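Local coordinates for glycosyl hydrolases family 31 family protein (Aspergillus niger, PDB 6DRU) that releases alpha-xylose from the non-reducing terminal glucose of xyloglucan oligosaccharides, as a family 31 alpha-xylosidase, at residues Y125-G130 / E134-F139; E196-F201 / R205-A210. All blocks are in the same frame, centred on the assembly; numbering follows the deposited sequence.

Contact 1 (Y125-G130 / E134-F139)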
loop_
_atom_site.group_PDB
_atom_site.type_symbol
_atom_site.label_atom_id
_atom_site.label_comp_id
_atom_site.label_asym_id
_atom_site.label_seq_id
_atom_site.Cartn_x
_atom_site.Cartn_y
_atom_site.Cartn_z
ATOM N N TYR A 125 -5.657 2.798 -18.439
ATOM C CA TYR A 125 -5.942 2.024 -17.238
ATOM C C TYR A 125 -5.385 2.736 -16.012
ATOM O O TYR A 125 -4.210 3.117 -15.989
ATOM C CB TYR A 125 -5.346 0.620 -17.351
ATOM C CG TYR A 125 -5.888 -0.363 -16.340
ATOM C CD1 TYR A 125 -5.288 -0.513 -15.097
ATOM C CD2 TYR A 125 -7.000 -1.145 -16.630
ATOM C CE1 TYR A 125 -5.780 -1.412 -14.168
ATOM C CE2 TYR A 125 -7.499 -2.047 -15.708
ATOM C CZ TYR A 125 -6.886 -2.177 -14.479
ATOM O OH TYR A 125 -7.379 -3.074 -13.557
ATOM N N TYR A 126 -6.228 2.908 -14.995
ATOM C CA TYR A 126 -5.844 3.557 -13.749
ATOM C C TYR A 126 -5.987 2.578 -12.593
ATOM O O TYR A 126 -6.903 1.751 -12.575
ATOM C CB TYR A 126 -6.694 4.803 -13.485
ATOM C CG TYR A 126 -6.701 5.787 -14.630
ATOM C CD1 TYR A 126 -5.609 6.610 -14.870
ATOM C CD2 TYR A 126 -7.805 5.898 -15.466
ATOM C CE1 TYR A 126 -5.614 7.513 -15.917
ATOM C CE2 TYR A 126 -7.819 6.799 -16.513
ATOM C CZ TYR A 126 -6.723 7.603 -16.735
ATOM O OH TYR A 126 -6.735 8.501 -17.779
ATOM N N TYR A 127 -5.077 2.679 -11.627
ATOM C CA TYR A 127 -5.043 1.767 -10.492
ATOM C C TYR A 127 -4.533 2.524 -9.277
ATOM O O TYR A 127 -3.518 3.222 -9.363
ATOM C CB TYR A 127 -4.154 0.558 -10.800
ATOM C CG TYR A 127 -3.854 -0.331 -9.617
ATOM C CD1 TYR A 127 -4.790 -1.248 -9.155
ATOM C CD2 TYR A 127 -2.623 -0.274 -8.978
ATOM C CE1 TYR A 127 -4.511 -2.072 -8.077
ATOM C CE2 TYR A 127 -2.334 -1.092 -7.902
ATOM C CZ TYR A 127 -3.281 -1.990 -7.455
ATOM O OH TYR A 127 -2.992 -2.806 -6.382
ATOM N N TRP A 128 -5.235 2.387 -8.153
ATOM C CA TRP A 128 -4.894 3.104 -6.927
ATOM C C TRP A 128 -4.294 2.141 -5.914
ATOM O O TRP A 128 -5.026 1.348 -5.300
ATOM C CB TRP A 128 -6.127 3.799 -6.344
ATOM C CG TRP A 128 -6.507 5.049 -7.079
ATOM C CD1 TRP A 128 -6.081 6.318 -6.812
ATOM C CD2 TRP A 128 -7.383 5.149 -8.208
ATOM N NE1 TRP A 128 -6.641 7.202 -7.702
ATOM C CE2 TRP A 128 -7.443 6.510 -8.570
ATOM C CE3 TRP A 128 -8.124 4.222 -8.948
ATOM C CZ2 TRP A 128 -8.213 6.965 -9.638
ATOM C CZ3 TRP A 128 -8.888 4.676 -10.006
ATOM C CH2 TRP A 128 -8.927 6.035 -10.341
ATOM N N PRO A 129 -2.979 2.163 -5.701
ATOM C CA PRO A 129 -2.358 1.200 -4.786
ATOM C C PRO A 129 -2.328 1.675 -3.341
ATOM O O PRO A 129 -2.245 0.857 -2.420
ATOM C CB PRO A 129 -0.943 1.058 -5.353
ATOM C CG PRO A 129 -0.657 2.412 -5.925
ATOM C CD PRO A 129 -1.975 2.968 -6.420
ATOM N N GLY A 130 -2.391 2.988 -3.128
ATOM C CA GLY A 130 -2.280 3.544 -1.800
ATOM C C GLY A 130 -3.587 4.112 -1.283
ATOM O O GLY A 130 -4.608 4.127 -1.977
ATOM N N GLU A 134 -3.093 9.393 -5.450
ATOM C CA GLU A 134 -2.098 9.087 -6.470
ATOM C C GLU A 134 -2.360 7.708 -7.059
ATOM O O GLU A 134 -2.766 6.779 -6.355
ATOM C CB GLU A 134 -0.688 9.146 -5.884
ATOM C CG GLU A 134 -0.269 10.517 -5.387
ATOM C CD GLU A 134 1.087 10.499 -4.704
ATOM O OE1 GLU A 134 2.112 10.550 -5.416
ATOM O OE2 GLU A 134 1.126 10.422 -3.455
ATOM N N PHE A 135 -2.129 7.577 -8.362
ATOM C CA PHE A 135 -2.492 6.375 -9.094
ATOM C C PHE A 135 -1.337 5.924 -9.976
ATOM O O PHE A 135 -0.447 6.703 -10.326
ATOM C CB PHE A 135 -3.739 6.602 -9.963
ATOM C CG PHE A 135 -3.584 7.716 -10.963
ATOM C CD1 PHE A 135 -3.889 9.024 -10.617
ATOM C CD2 PHE A 135 -3.125 7.458 -12.246
ATOM C CE1 PHE A 135 -3.743 10.053 -11.530
ATOM C CE2 PHE A 135 -2.977 8.482 -13.163
ATOM C CZ PHE A 135 -3.285 9.781 -12.804
ATOM N N SER A 136 -1.372 4.644 -10.330
ATOM C CA SER A 136 -0.519 4.084 -11.363
ATOM C C SER A 136 -1.285 4.062 -12.680
ATOM O O SER A 136 -2.506 3.882 -12.706
ATOM C CB SER A 136 -0.049 2.677 -10.989
ATOM O OG SER A 136 -0.933 1.690 -11.491
ATOM N N ALA A 137 -0.562 4.258 -13.779
ATOM C CA ALA A 137 -1.180 4.405 -15.089
ATOM C C ALA A 137 -0.547 3.441 -16.077
ATOM O O ALA A 137 0.668 3.222 -16.056
ATOM C CB ALA A 137 -1.046 5.839 -15.610
ATOM N N GLU A 138 -1.382 2.864 -16.939
ATOM C CA GLU A 138 -0.940 1.987 -18.017
ATOM C C GLU A 138 -1.668 2.407 -19.286
ATOM O O GLU A 138 -2.876 2.181 -19.413
ATOM C CB GLU A 138 -1.220 0.521 -17.682
ATOM C CG GLU A 138 -0.381 -0.017 -16.531
ATOM C CD GLU A 138 -0.845 -1.378 -16.049
ATOM O OE1 GLU A 138 -1.397 -1.464 -14.928
ATOM O OE2 GLU A 138 -0.665 -2.362 -16.792
ATOM N N PHE A 139 -0.941 3.014 -20.217
ATOM C CA PHE A 139 -1.503 3.494 -21.472
ATOM C C PHE A 139 -0.993 2.634 -22.620
ATOM O O PHE A 139 0.217 2.428 -22.758
ATOM C CB PHE A 139 -1.154 4.967 -21.702
ATOM C CG PHE A 139 -2.121 5.923 -21.058
ATOM C CD1 PHE A 139 -2.537 5.736 -19.749
ATOM C CD2 PHE A 139 -2.615 7.008 -21.764
ATOM C CE1 PHE A 139 -3.428 6.612 -19.156
ATOM C CE2 PHE A 139 -3.504 7.889 -21.176
ATOM C CZ PHE A 139 -3.913 7.690 -19.871
HETATM O O HOH W 1 -3.444 5.488 -4.268
#
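Y125-Y127 and F135-F139 pair as the two antiparallel strands of a beta hairpin at one border of a five-stranded sheet, with 125-127 on the outermost strand and 135-139 one place further in. Two hydrogen-bonded pairs join them: Y125 and E138 exchange amide-to-carbonyl bonds in both directions, and Y127 and S136 do the same.

Y126, A137 and the rings of F135 and F139 make the buried, aromatic face. The edge of Y126 is turned to the face of F135 in an offset edge-to-face pair, centroids 5.4 Å apart and planes at 85°. F135 has CG between its backbone N and carbonyl carbon (chi1 58°), which lays its ring alongside Y126, while its CB sits over the five-membered ring of W128, 3.9 Å from the centroid, in a CH-pi contact. Y126 OH reaches the edge of the F139 ring, 3.6 Å from CZ, and is hydrogen-bonded to the carboxylate of E17, so its one polar side-chain atom is satisfied in the core. This face packs on the eight-stranded sheet, at A33 and P35 of strand 28-35 and V216 and Y218 of strand 216-222, consistent with the N-terminal beta-sandwich domain of family 31 enzymes.

On the other face, amphipathic tyrosines suit a subunit interface: the rings of Y125 and Y127 pack on T421 and L433 of the third subunit, and Y125 OH is hydrogen-bonded to the backbone N of L422 there. S136 OG lies at the edge of the Y127 ring, 3.6 Å from CD2. E138 stands beside Y125, its carboxylate salt-bridged to R207.

Contact 2 (E196-F201 / R205-A210); sequences EGRMEF and RTRFTA
M199, E200 and F201 pair with F208, R207 and T206 in an antiparallel beta hairpin, strands 197-201 and 205-213 within a five-stranded sheet. E200 and R207 form a hydrogen-bonded pair, E200 N to R207 O and R207 N to E200 O both being 2.9 Å. T209 N to R198 O is longer, at 3.2 Å.

The charged interactions gather on the face of R198, E200 and R207. E200 is the hub: R198 NH1 donates to E200 OE2 at 2.6 Å, on the anti side of the carboxylate and 35° out of its plane, and E200 OE1 makes a longer salt bridge of 3.4 Å to R205 NH2. With CG anti to its carbonyl carbon (chi1 -64°) and an extended chain beyond, E200 lies alongside R207, its OE1 3.6 Å from R207 CD. A glutamate suits this place because its two oxygens can serve different arginines. R205 NH2 is salt-bridged more strongly to D168 of the third subunit, and R207 NE hydrogen-bonds to S140 OG. T209 adds an apolar touch, its CG2 centred 3.8 Å above the guanidinium plane of R198.

Apolar contacts fill the reverse face. M199 CG comes to 3.5 Å from F208 CE2, and the M199 sulfur lies obliquely beside that ring as a Met-aromatic contact. F201 CZ comes within 4.2 Å of F208 CZ, and the F201 ring lies obliquely against T206 CG2. Flexible methionine and flat phenylalanines fit this core. The strand pair is thus two-sided: its apolar side lies against strands 176-183 and 187-191 of the eight-stranded sheet, as in a beta-sandwich, and its salt-bridge network sits at the interface with the third subunit.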
loop_
_atom_site.group_PDB
_atom_site.type_symbol
_atom_site.label_atom_id
_atom_site.label_comp_id
_atom_site.label_asym_id
_atom_site.label_seq_id
_atom_site.Cartn_x
_atom_site.Cartn_y
_atom_site.Cartn_z
ATOM N N GLU A 196 9.051 6.470 -12.588
ATOM C CA GLU A 196 9.590 5.195 -13.032
ATOM C C GLU A 196 8.469 4.324 -13.586
ATOM O O GLU A 196 7.295 4.476 -13.237
ATOM C CB GLU A 196 10.298 4.477 -11.883
ATOM C CG GLU A 196 11.580 5.152 -11.427
ATOM C CD GLU A 196 12.408 4.275 -10.505
ATOM O OE1 GLU A 196 11.866 3.280 -9.981
ATOM O OE2 GLU A 196 13.603 4.580 -10.305
ATOM N N GLY A 197 8.841 3.403 -14.467
ATOM C CA GLY A 197 7.843 2.558 -15.086
ATOM C C GLY A 197 8.387 1.537 -16.060
ATOM O O GLY A 197 9.312 0.784 -15.740
ATOM N N ARG A 198 7.821 1.512 -17.263
ATOM C CA ARG A 198 8.047 0.405 -18.176
ATOM C C ARG A 198 7.750 0.858 -19.596
ATOM O O ARG A 198 6.794 1.603 -19.831
ATOM C CB ARG A 198 7.159 -0.782 -17.795
ATOM C CG ARG A 198 7.503 -2.101 -18.444
ATOM C CD ARG A 198 6.307 -3.035 -18.344
ATOM N NE ARG A 198 5.663 -2.947 -17.035
ATOM C CZ ARG A 198 4.376 -3.190 -16.817
ATOM N NH1 ARG A 198 3.583 -3.533 -17.823
ATOM N NH2 ARG A 198 3.876 -3.082 -15.593
ATOM N N MET A 199 8.574 0.403 -20.534
ATOM C CA MET A 199 8.354 0.604 -21.960
ATOM C C MET A 199 8.176 -0.760 -22.607
ATOM O O MET A 199 9.101 -1.579 -22.590
ATOM C CB MET A 199 9.523 1.355 -22.602
ATOM C CG MET A 199 9.415 2.868 -22.545
ATOM S SD MET A 199 10.811 3.690 -23.347
ATOM C CE MET A 199 11.968 3.847 -21.990
ATOM N N GLU A 200 6.995 -1.010 -23.168
ATOM C CA GLU A 200 6.696 -2.265 -23.853
ATOM C C GLU A 200 6.541 -1.987 -25.342
ATOM O O GLU A 200 5.538 -1.403 -25.768
ATOM C CB GLU A 200 5.429 -2.913 -23.302
ATOM C CG GLU A 200 5.499 -3.333 -21.855
ATOM C CD GLU A 200 4.227 -4.022 -21.403
ATOM O OE1 GLU A 200 3.326 -4.219 -22.248
ATOM O OE2 GLU A 200 4.123 -4.360 -20.205
ATOM N N PHE A 201 7.518 -2.419 -26.132
ATOM C CA PHE A 201 7.434 -2.309 -27.586
ATOM C C PHE A 201 7.110 -3.680 -28.176
ATOM O O PHE A 201 7.918 -4.322 -28.846
ATOM C CB PHE A 201 8.725 -1.729 -28.150
ATOM C CG PHE A 201 8.961 -0.303 -27.757
ATOM C CD1 PHE A 201 8.219 0.716 -28.331
ATOM C CD2 PHE A 201 9.915 0.021 -26.808
ATOM C CE1 PHE A 201 8.427 2.034 -27.969
ATOM C CE2 PHE A 201 10.130 1.337 -26.442
ATOM C CZ PHE A 201 9.385 2.346 -27.025
ATOM N N ARG A 205 1.268 -4.129 -29.611
ATOM C CA ARG A 205 0.865 -3.105 -28.657
ATOM C C ARG A 205 2.089 -2.395 -28.103
ATOM O O ARG A 205 3.063 -3.045 -27.714
ATOM C CB ARG A 205 0.060 -3.703 -27.500
ATOM C CG ARG A 205 -0.315 -2.677 -26.443
ATOM C CD ARG A 205 -1.082 -3.303 -25.296
ATOM N NE ARG A 205 -0.238 -4.220 -24.538
ATOM C CZ ARG A 205 -0.603 -4.799 -23.400
ATOM N NH1 ARG A 205 -1.804 -4.560 -22.887
ATOM N NH2 ARG A 205 0.235 -5.615 -22.775
ATOM N N THR A 206 2.032 -1.068 -28.070
ATOM C CA THR A 206 3.020 -0.255 -27.379
ATOM C C THR A 206 2.402 0.250 -26.082
ATOM O O THR A 206 1.327 0.859 -26.100
ATOM C CB THR A 206 3.471 0.921 -28.247
ATOM O OG1 THR A 206 4.084 0.423 -29.443
ATOM C CG2 THR A 206 4.469 1.785 -27.494
ATOM N N ARG A 207 3.075 -0.001 -24.960
ATOM C CA ARG A 207 2.524 0.320 -23.650
ATOM C C ARG A 207 3.548 1.064 -22.805
ATOM O O ARG A 207 4.697 0.627 -22.684
ATOM C CB ARG A 207 2.065 -0.943 -22.917
ATOM C CG ARG A 207 1.436 -0.658 -21.570
ATOM C CD ARG A 207 0.936 -1.926 -20.908
ATOM N NE ARG A 207 -0.521 -1.970 -20.857
ATOM C CZ ARG A 207 -1.217 -2.874 -20.176
ATOM N NH1 ARG A 207 -0.585 -3.813 -19.483
ATOM N NH2 ARG A 207 -2.542 -2.840 -20.185
ATOM N N PHE A 208 3.120 2.177 -22.217
ATOM C CA PHE A 208 3.902 2.925 -21.243
ATOM C C PHE A 208 3.182 2.897 -19.904
ATOM O O PHE A 208 1.949 2.970 -19.853
ATOM C CB PHE A 208 4.114 4.372 -21.692
ATOM C CG PHE A 208 4.875 4.500 -22.977
ATOM C CD1 PHE A 208 4.215 4.467 -24.195
ATOM C CD2 PHE A 208 6.252 4.653 -22.970
ATOM C CE1 PHE A 208 4.914 4.583 -25.384
ATOM C CE2 PHE A 208 6.958 4.770 -24.154
ATOM C CZ PHE A 208 6.287 4.734 -25.364
ATOM N N THR A 209 3.949 2.793 -18.819
ATOM C CA THR A 209 3.384 2.750 -17.478
ATOM C C THR A 209 4.056 3.789 -16.591
ATOM O O THR A 209 5.195 4.198 -16.835
ATOM C CB THR A 209 3.528 1.362 -16.826
ATOM O OG1 THR A 209 4.906 1.107 -16.531
ATOM C CG2 THR A 209 2.999 0.271 -17.748
ATOM N N ALA A 210 3.330 4.211 -15.558
ATOM C CA ALA A 210 3.838 5.138 -14.554
ATOM C C ALA A 210 3.520 4.571 -13.180
ATOM O O ALA A 210 2.354 4.288 -12.881
ATOM C CB ALA A 210 3.222 6.529 -14.724
#

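How the contacts relate
Contacts 1 and 2 are two hairpins of one antiparallel sheet, far apart along the chain, yet their inner strands, 135-142 and 205-213, are neighbours: the probable hydrogen bonds A137 O to A210 N and F139 N to F208 O, each 2.9 Å, join them. Contact 1 occupies the border of the sheet and is partly buried, whereas contact 2 lies further in and is buried. Both have an apolar side, but aromatic rings dominate it in contact 1, while methionine joins phenylalanine in contact 2. Their polar sides differ more: two tyrosines, a serine and a glutamate in the first, an arginine-glutamate network in the second. Both reach the third subunit, and contact 1 also meets the second.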